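Local coordinates for protein beta-1,4-mannanase (Cryptopygus antarcticus, PDB 4OOZ) that hydrolyses internal beta-1,4-mannosidic linkages in mannans, galactomannans and glucomannans, yielding mannobiose, mannotriose and mannotetraose from beta-1,4-mannan, at residues E181-L186 with V240-E245; W83-G88 with L129-G134. All coordinates share one frame; numbering follows the deposited sequence.

Interaction 1: residues E181-L186 with V240-E245; sequences EPEGTL and VGSWSE. With BMA (beta-D-mannopyranose), chain G; BMA (beta-D-mannopyranose), chain C.
The catalytic cleft of a glycosyl hydrolase family 5 (beta/alpha)8 barrel lies at the C-terminal ends of the barrel strands, and here the loop after strand 173-180 meets the end of strand 238-241 and the loop that follows it, beneath the bound sugars. Glu181, by similarity the proton donor/acceptor, is tied to the next strand through its backbone: its N donates to Gly241 O, 2.5 Å away, with the donor nearly in line with the carbonyl. Its side chain turns CG away from its own carbonyl carbon (chi1 -51°) and then runs extended, sending the carboxylate up to the mannose of chain G, where the sugar's O3 donates to Glu181 OE1 at 2.8 Å. His280 ND1 is hydrogen-bonded to Glu181 OE2, a second-shell grip on the same carboxylate. Lower down, Pro182 CG packs on the CG1 branch of Val240, 3.5 Å away, and helix 215-232 adds Ile218 and Ile222 beside this apolar pair. Beyond the proline, the type I turn from Glu181 to Gly184 brings Glu183 back toward the second loop. Glu183 CG lies 3.5 Å from Trp243 CE3, approaching obliquely, and a bend at chi2 (84°) then turns the carboxylate toward the backbone, with Glu183 OE1 3.0 Å from Trp243 N. Ser242 OG is hydrogen-bonded to Gln248 NE2. The other end of the indole meets the chain C mannose: Trp243 NE1 donates to that sugar's O2 at 3.3 Å, with a weaker, more bent bond to its O3 at 2.9 Å.

Interaction 2: residues W83-G88 with L129-G134; sequences WVHVEG and LVLFNG. With BMA (beta-D-mannopyranose), chain G.
Trp83 lies alongside Val130 with its side chain pointing the same way, and the valine's CG1 sits over one face of the indole's five-membered ring, a CH-pi contact 4.2 Å from the ring centroid. The indole extends along the neighbouring strand, and its six-membered ring reaches Asn133, where Trp83 CZ3 comes within 3.5 Å of Asn133 CG. The amide and indole planes are inclined by 45°. At the edge of the ring, near its plane, O1 of the chain G mannose lies 3.2 Å from Trp83 CZ2. Asn133 is itself positioned by the substrate-binding Asn180, whose ND2 is hydrogen-bonded to its OD1.

Beneath these side chains the backbones run parallel, with Val84 N donating to Val130 O at 2.7 Å. A beta bulge then shifts the register by one residue as the first strand turns a corner at His85. Val86 N still finds Leu131 O, its donor lying in the carbonyl plane, and Val86 O accepts an almost straight bond (173°) from Asn133 N. The turn swings the imidazole across Phe132: His85 CD2 stands over the phenyl face, 3.4 Å from Phe132 CE1, although the ring planes meet obliquely at 52°. Tyr155 of helix 149-167 meets the same phenyl ring and Met163 of that helix touches His85, which puts this aromatic pair on the helix side, whereas Trp83 presents its edge to the sugar. Parallel neighbouring strands with a substrate-binding tryptophan near their C-terminal ends are consistent with the (beta/alpha)8 barrel of glycosyl hydrolase family 5; Trp83 helps to build its mannan-binding cleft, with Asn133 as a probable second-shell residue.

The two contacts show how a barrel assembles one cleft from successive strand ends. Their centres are 13 Å apart, and both reach the same sheet, in which the parallel strands 79-86, 126-133, 173-180 and 238-241 follow one another as neighbours. Along the chain they come in series: interaction 2 closes with 129-134 before interaction 1 opens at 181. Strand 126-133 pairs directly with strand 173-180, and beyond the strands the loops touch where Thr185 OG1 lies 2.9 Å from Gly134 O, probably as a hydrogen bond. Both contacts reach the chain G mannose, through Trp83 in interaction 2 and Glu181 in interaction 1, so separate strand pairs contribute to one sugar site.

Interaction 1: residues E181-L186 with V240-E245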
loop_
_atom_site.group_PDB
_atom_site.type_symbol
_atom_site.label_atom_id
_atom_site.label_comp_id
_atom_site.label_asym_id
_atom_site.label_seq_id
_atom_site.Cartn_x
_atom_site.Cartn_y
_atom_site.Cartn_z
ATOM N N GLU A 181 6.219 1.859 -4.285
ATOM C CA GLU A 181 7.614 2.250 -4.472
ATOM C C GLU A 181 7.858 3.115 -5.704
ATOM O O GLU A 181 8.586 2.714 -6.605
ATOM C CB GLU A 181 8.492 1.006 -4.541
ATOM C CG GLU A 181 8.261 0.065 -3.386
ATOM C CD GLU A 181 9.496 -0.711 -3.026
ATOM O OE1 GLU A 181 10.467 -0.678 -3.806
ATOM O OE2 GLU A 181 9.497 -1.374 -1.968
ATOM N N PRO A 182 7.278 4.324 -5.727
ATOM C CA PRO A 182 7.401 5.259 -6.851
ATOM C C PRO A 182 8.839 5.661 -7.166
ATOM O O PRO A 182 9.076 6.370 -8.143
ATOM C CB PRO A 182 6.610 6.479 -6.377
ATOM C CG PRO A 182 5.709 5.970 -5.323
ATOM C CD PRO A 182 6.476 4.901 -4.636
ATOM N N GLU A 183 9.781 5.221 -6.340
ATOM C CA GLU A 183 11.183 5.583 -6.505
ATOM C C GLU A 183 11.901 4.570 -7.386
ATOM O O GLU A 183 13.022 4.809 -7.835
ATOM C CB GLU A 183 11.878 5.688 -5.145
ATOM C CG GLU A 183 11.223 6.666 -4.179
ATOM C CD GLU A 183 10.067 6.049 -3.409
ATOM O OE1 GLU A 183 10.090 4.822 -3.173
ATOM O OE2 GLU A 183 9.136 6.794 -3.039
ATOM N N GLY A 184 11.249 3.436 -7.620
ATOM C CA GLY A 184 11.791 2.417 -8.496
ATOM C C GLY A 184 11.943 2.913 -9.918
ATOM O O GLY A 184 12.928 2.617 -10.590
ATOM N N THR A 185 10.960 3.683 -10.369
ATOM C CA THR A 185 10.984 4.246 -11.710
ATOM C C THR A 185 11.012 5.768 -11.660
ATOM O O THR A 185 10.379 6.442 -12.472
ATOM C CB THR A 185 9.777 3.778 -12.541
ATOM O OG1 THR A 185 8.581 3.917 -11.766
ATOM C CG2 THR A 185 9.950 2.320 -12.934
ATOM N N LEU A 186 11.753 6.299 -10.694
ATOM C CA LEU A 186 11.913 7.737 -10.538
ATOM C C LEU A 186 13.081 8.241 -11.371
ATOM O O LEU A 186 14.095 7.560 -11.499
ATOM C CB LEU A 186 12.125 8.092 -9.061
ATOM C CG LEU A 186 12.742 9.457 -8.739
ATOM C CD1 LEU A 186 11.728 10.580 -8.904
ATOM C CD2 LEU A 186 13.355 9.470 -7.345
ATOM N N VAL A 240 0.705 5.544 -0.159
ATOM C CA VAL A 240 1.813 5.223 -1.047
ATOM C C VAL A 240 2.851 4.444 -0.252
ATOM O O VAL A 240 3.170 4.810 0.877
ATOM C CB VAL A 240 2.454 6.488 -1.647
ATOM C CG1 VAL A 240 3.733 6.139 -2.381
ATOM C CG2 VAL A 240 1.478 7.195 -2.571
ATOM N N GLY A 241 3.364 3.363 -0.826
ATOM C CA GLY A 241 4.342 2.541 -0.136
ATOM C C GLY A 241 5.730 2.697 -0.713
ATOM O O GLY A 241 6.013 2.200 -1.794
ATOM N N SER A 242 6.603 3.378 0.020
ATOM C CA SER A 242 7.905 3.754 -0.512
ATOM C C SER A 242 9.028 2.784 -0.184
ATOM O O SER A 242 9.129 2.278 0.932
ATOM C CB SER A 242 8.301 5.142 -0.002
ATOM O OG SER A 242 7.385 6.135 -0.429
ATOM N N TRP A 243 9.859 2.531 -1.186
ATOM C CA TRP A 243 11.210 2.045 -0.967
ATOM C C TRP A 243 11.849 2.916 0.108
ATOM O O TRP A 243 11.804 4.141 0.014
ATOM C CB TRP A 243 11.995 2.094 -2.281
ATOM C CG TRP A 243 13.454 2.403 -2.158
ATOM C CD1 TRP A 243 14.487 1.514 -2.119
ATOM C CD2 TRP A 243 14.041 3.705 -2.070
ATOM N NE1 TRP A 243 15.681 2.185 -2.016
ATOM C CE2 TRP A 243 15.431 3.531 -1.981
ATOM C CE3 TRP A 243 13.521 5.002 -2.060
ATOM C CZ2 TRP A 243 16.307 4.605 -1.879
ATOM C CZ3 TRP A 243 14.385 6.058 -1.953
ATOM C CH2 TRP A 243 15.764 5.859 -1.867
ATOM N N SER A 244 12.371 2.286 1.157
ATOM C CA SER A 244 13.087 2.977 2.232
ATOM C C SER A 244 12.318 4.135 2.873
ATOM O O SER A 244 11.172 4.420 2.533
ATOM C CB SER A 244 14.431 3.504 1.724
ATOM O OG SER A 244 14.262 4.727 1.032
ATOM N N GLU A 245 12.980 4.800 3.809
ATOM C CA GLU A 245 12.371 5.847 4.611
ATOM C C GLU A 245 12.844 7.214 4.158
ATOM O O GLU A 245 12.356 8.241 4.627
ATOM C CB GLU A 245 12.709 5.646 6.087
ATOM C CG GLU A 245 14.205 5.628 6.367
ATOM C CD GLU A 245 14.859 4.314 5.978
ATOM O OE1 GLU A 245 14.124 3.328 5.758
ATOM O OE2 GLU A 245 16.101 4.274 5.863
HETATM C C1 BMA G . 8.464 -5.039 -4.132
HETATM C C2 BMA G . 9.376 -3.852 -4.056
HETATM C C3 BMA G . 10.713 -4.224 -4.653
HETATM C C4 BMA G . 11.290 -5.471 -3.970
HETATM C C5 BMA G . 10.254 -6.606 -3.872
HETATM C C6 BMA G . 10.713 -7.691 -2.923
HETATM O O1 BMA G . 7.276 -4.646 -3.509
HETATM O O2 BMA G . 9.635 -3.557 -2.691
HETATM O O3 BMA G . 11.645 -3.151 -4.543
HETATM O O4 BMA G . 12.415 -5.939 -4.704
HETATM O O5 BMA G . 8.997 -6.099 -3.381
HETATM O O6 BMA G . 12.103 -7.529 -2.673
HETATM C C1 BMA C . 20.730 0.081 -2.984
HETATM C C2 BMA C . 19.291 0.236 -2.437
HETATM C C3 BMA C . 18.296 -0.680 -3.137
HETATM C C4 BMA C . 18.506 -0.640 -4.664
HETATM C C5 BMA C . 19.937 -1.104 -4.950
HETATM C C6 BMA C . 20.238 -1.270 -6.433
HETATM O O2 BMA C . 18.825 1.563 -2.645
HETATM O O3 BMA C . 16.959 -0.323 -2.793
HETATM O O4 BMA C . 17.527 -1.343 -5.538
HETATM O O5 BMA C . 20.814 -0.092 -4.400
HETATM O O6 BMA C . 20.887 -0.095 -6.906
#

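Interaction 2: residues W83-G88 with L129-G134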
loop_
_atom_site.group_PDB
_atom_site.type_symbol
_atom_site.label_atom_id
_atom_site.label_comp_id
_atom_site.label_asym_id
_atom_site.label_seq_id
_atom_site.Cartn_x
_atom_site.Cartn_y
_atom_site.Cartn_z
ATOM N N TRP A 83 -1.774 -6.691 -4.580
ATOM C CA TRP A 83 -1.605 -5.858 -5.770
ATOM C C TRP A 83 -2.690 -6.152 -6.810
ATOM O O TRP A 83 -3.214 -7.264 -6.874
ATOM C CB TRP A 83 -0.215 -6.061 -6.383
ATOM C CG TRP A 83 0.913 -5.593 -5.505
ATOM C CD1 TRP A 83 0.844 -5.277 -4.179
ATOM C CD2 TRP A 83 2.277 -5.382 -5.893
ATOM N NE1 TRP A 83 2.075 -4.887 -3.718
ATOM C CE2 TRP A 83 2.974 -4.942 -4.749
ATOM C CE3 TRP A 83 2.975 -5.524 -7.096
ATOM C CZ2 TRP A 83 4.333 -4.644 -4.773
ATOM C CZ3 TRP A 83 4.324 -5.226 -7.116
ATOM C CH2 TRP A 83 4.990 -4.793 -5.963
ATOM N N VAL A 84 -3.025 -5.151 -7.619
ATOM C CA VAL A 84 -4.118 -5.282 -8.579
ATOM C C VAL A 84 -3.660 -5.064 -10.027
ATOM O O VAL A 84 -3.388 -6.026 -10.744
ATOM C CB VAL A 84 -5.260 -4.300 -8.253
ATOM C CG1 VAL A 84 -6.439 -4.520 -9.187
ATOM C CG2 VAL A 84 -5.697 -4.466 -6.812
ATOM N N HIS A 85 -3.576 -3.806 -10.450
ATOM C CA HIS A 85 -3.204 -3.486 -11.826
ATOM C C HIS A 85 -1.781 -3.923 -12.143
ATOM O O HIS A 85 -1.516 -4.480 -13.207
ATOM C CB HIS A 85 -3.349 -1.986 -12.100
ATOM C CG HIS A 85 -4.740 -1.466 -11.897
ATOM N ND1 HIS A 85 -5.841 -2.283 -11.871
ATOM C CD2 HIS A 85 -5.195 -0.200 -11.732
ATOM C CE1 HIS A 85 -6.928 -1.547 -11.687
ATOM N NE2 HIS A 85 -6.564 -0.286 -11.601
ATOM N N VAL A 86 -0.877 -3.660 -11.207
ATOM C CA VAL A 86 0.534 -4.007 -11.340
ATOM C C VAL A 86 1.151 -3.383 -12.594
ATOM O O VAL A 86 1.478 -2.198 -12.600
ATOM C CB VAL A 86 0.742 -5.534 -11.360
ATOM C CG1 VAL A 86 2.204 -5.864 -11.175
ATOM C CG2 VAL A 86 -0.079 -6.190 -10.264
ATOM N N GLU A 87 1.299 -4.165 -13.658
ATOM C CA GLU A 87 1.962 -3.659 -14.855
ATOM C C GLU A 87 1.104 -3.766 -16.109
ATOM O O GLU A 87 1.619 -3.960 -17.209
ATOM C CB GLU A 87 3.292 -4.384 -15.073
ATOM C CG GLU A 87 4.334 -4.080 -14.008
ATOM C CD GLU A 87 5.716 -4.577 -14.385
ATOM O OE1 GLU A 87 6.175 -5.576 -13.791
ATOM O OE2 GLU A 87 6.345 -3.965 -15.274
ATOM N N GLY A 88 -0.205 -3.633 -15.939
ATOM C CA GLY A 88 -1.117 -3.587 -17.067
ATOM C C GLY A 88 -1.293 -4.899 -17.802
ATOM O O GLY A 88 -1.822 -4.921 -18.911
ATOM N N LEU A 129 -5.565 -2.684 -1.225
ATOM C CA LEU A 129 -5.478 -2.871 -2.670
ATOM C C LEU A 129 -4.459 -1.936 -3.313
ATOM O O LEU A 129 -4.697 -0.736 -3.433
ATOM C CB LEU A 129 -6.846 -2.656 -3.315
ATOM C CG LEU A 129 -8.029 -3.393 -2.688
ATOM C CD1 LEU A 129 -9.304 -3.109 -3.463
ATOM C CD2 LEU A 129 -7.764 -4.882 -2.623
ATOM N N VAL A 130 -3.328 -2.494 -3.732
ATOM C CA VAL A 130 -2.304 -1.716 -4.418
ATOM C C VAL A 130 -2.588 -1.689 -5.912
ATOM O O VAL A 130 -2.546 -2.725 -6.577
ATOM C CB VAL A 130 -0.896 -2.288 -4.178
ATOM C CG1 VAL A 130 0.160 -1.343 -4.730
ATOM C CG2 VAL A 130 -0.671 -2.539 -2.699
ATOM N N LEU A 131 -2.880 -0.504 -6.437
ATOM C CA LEU A 131 -3.224 -0.356 -7.846
ATOM C C LEU A 131 -2.036 -0.682 -8.743
ATOM O O LEU A 131 -1.903 -1.805 -9.224
ATOM C CB LEU A 131 -3.727 1.060 -8.125
ATOM C CG LEU A 131 -4.932 1.499 -7.291
ATOM C CD1 LEU A 131 -5.355 2.916 -7.643
ATOM C CD2 LEU A 131 -6.088 0.528 -7.458
ATOM N N PHE A 132 -1.169 0.299 -8.958
ATOM C CA PHE A 132 -0.041 0.131 -9.865
ATOM C C PHE A 132 1.267 -0.162 -9.146
ATOM O O PHE A 132 1.483 0.273 -8.017
ATOM C CB PHE A 132 0.134 1.380 -10.730
ATOM C CG PHE A 132 -1.095 1.760 -11.501
ATOM C CD1 PHE A 132 -1.519 0.993 -12.573
ATOM C CD2 PHE A 132 -1.819 2.888 -11.162
ATOM C CE1 PHE A 132 -2.649 1.339 -13.286
ATOM C CE2 PHE A 132 -2.947 3.241 -11.871
ATOM C CZ PHE A 132 -3.363 2.465 -12.934
ATOM N N ASN A 133 2.141 -0.902 -9.818
ATOM C CA ASN A 133 3.500 -1.095 -9.341
ATOM C C ASN A 133 4.353 0.096 -9.763
ATOM O O ASN A 133 4.039 0.767 -10.744
ATOM C CB ASN A 133 4.080 -2.402 -9.879
ATOM C CG ASN A 133 5.427 -2.738 -9.271
ATOM O OD1 ASN A 133 5.823 -2.165 -8.257
ATOM N ND2 ASN A 133 6.134 -3.674 -9.885
ATOM N N GLY A 134 5.419 0.372 -9.019
ATOM C CA GLY A 134 6.296 1.487 -9.331
ATOM C C GLY A 134 7.762 1.105 -9.284
ATOM O O GLY A 134 8.610 1.802 -9.840
HETATM C C1 BMA G . 8.464 -5.039 -4.132
HETATM C C2 BMA G . 9.376 -3.852 -4.056
HETATM C C3 BMA G . 10.713 -4.224 -4.653
HETATM C C4 BMA G . 11.290 -5.471 -3.970
HETATM C C5 BMA G . 10.254 -6.606 -3.872
HETATM C C6 BMA G . 10.713 -7.691 -2.923
HETATM O O1 BMA G . 7.276 -4.646 -3.509
HETATM O O2 BMA G . 9.635 -3.557 -2.691
HETATM O O3 BMA G . 11.645 -3.151 -4.543
HETATM O O4 BMA G . 12.415 -5.939 -4.704
HETATM O O5 BMA G . 8.997 -6.099 -3.381
HETATM O O6 BMA G . 12.103 -7.529 -2.673
#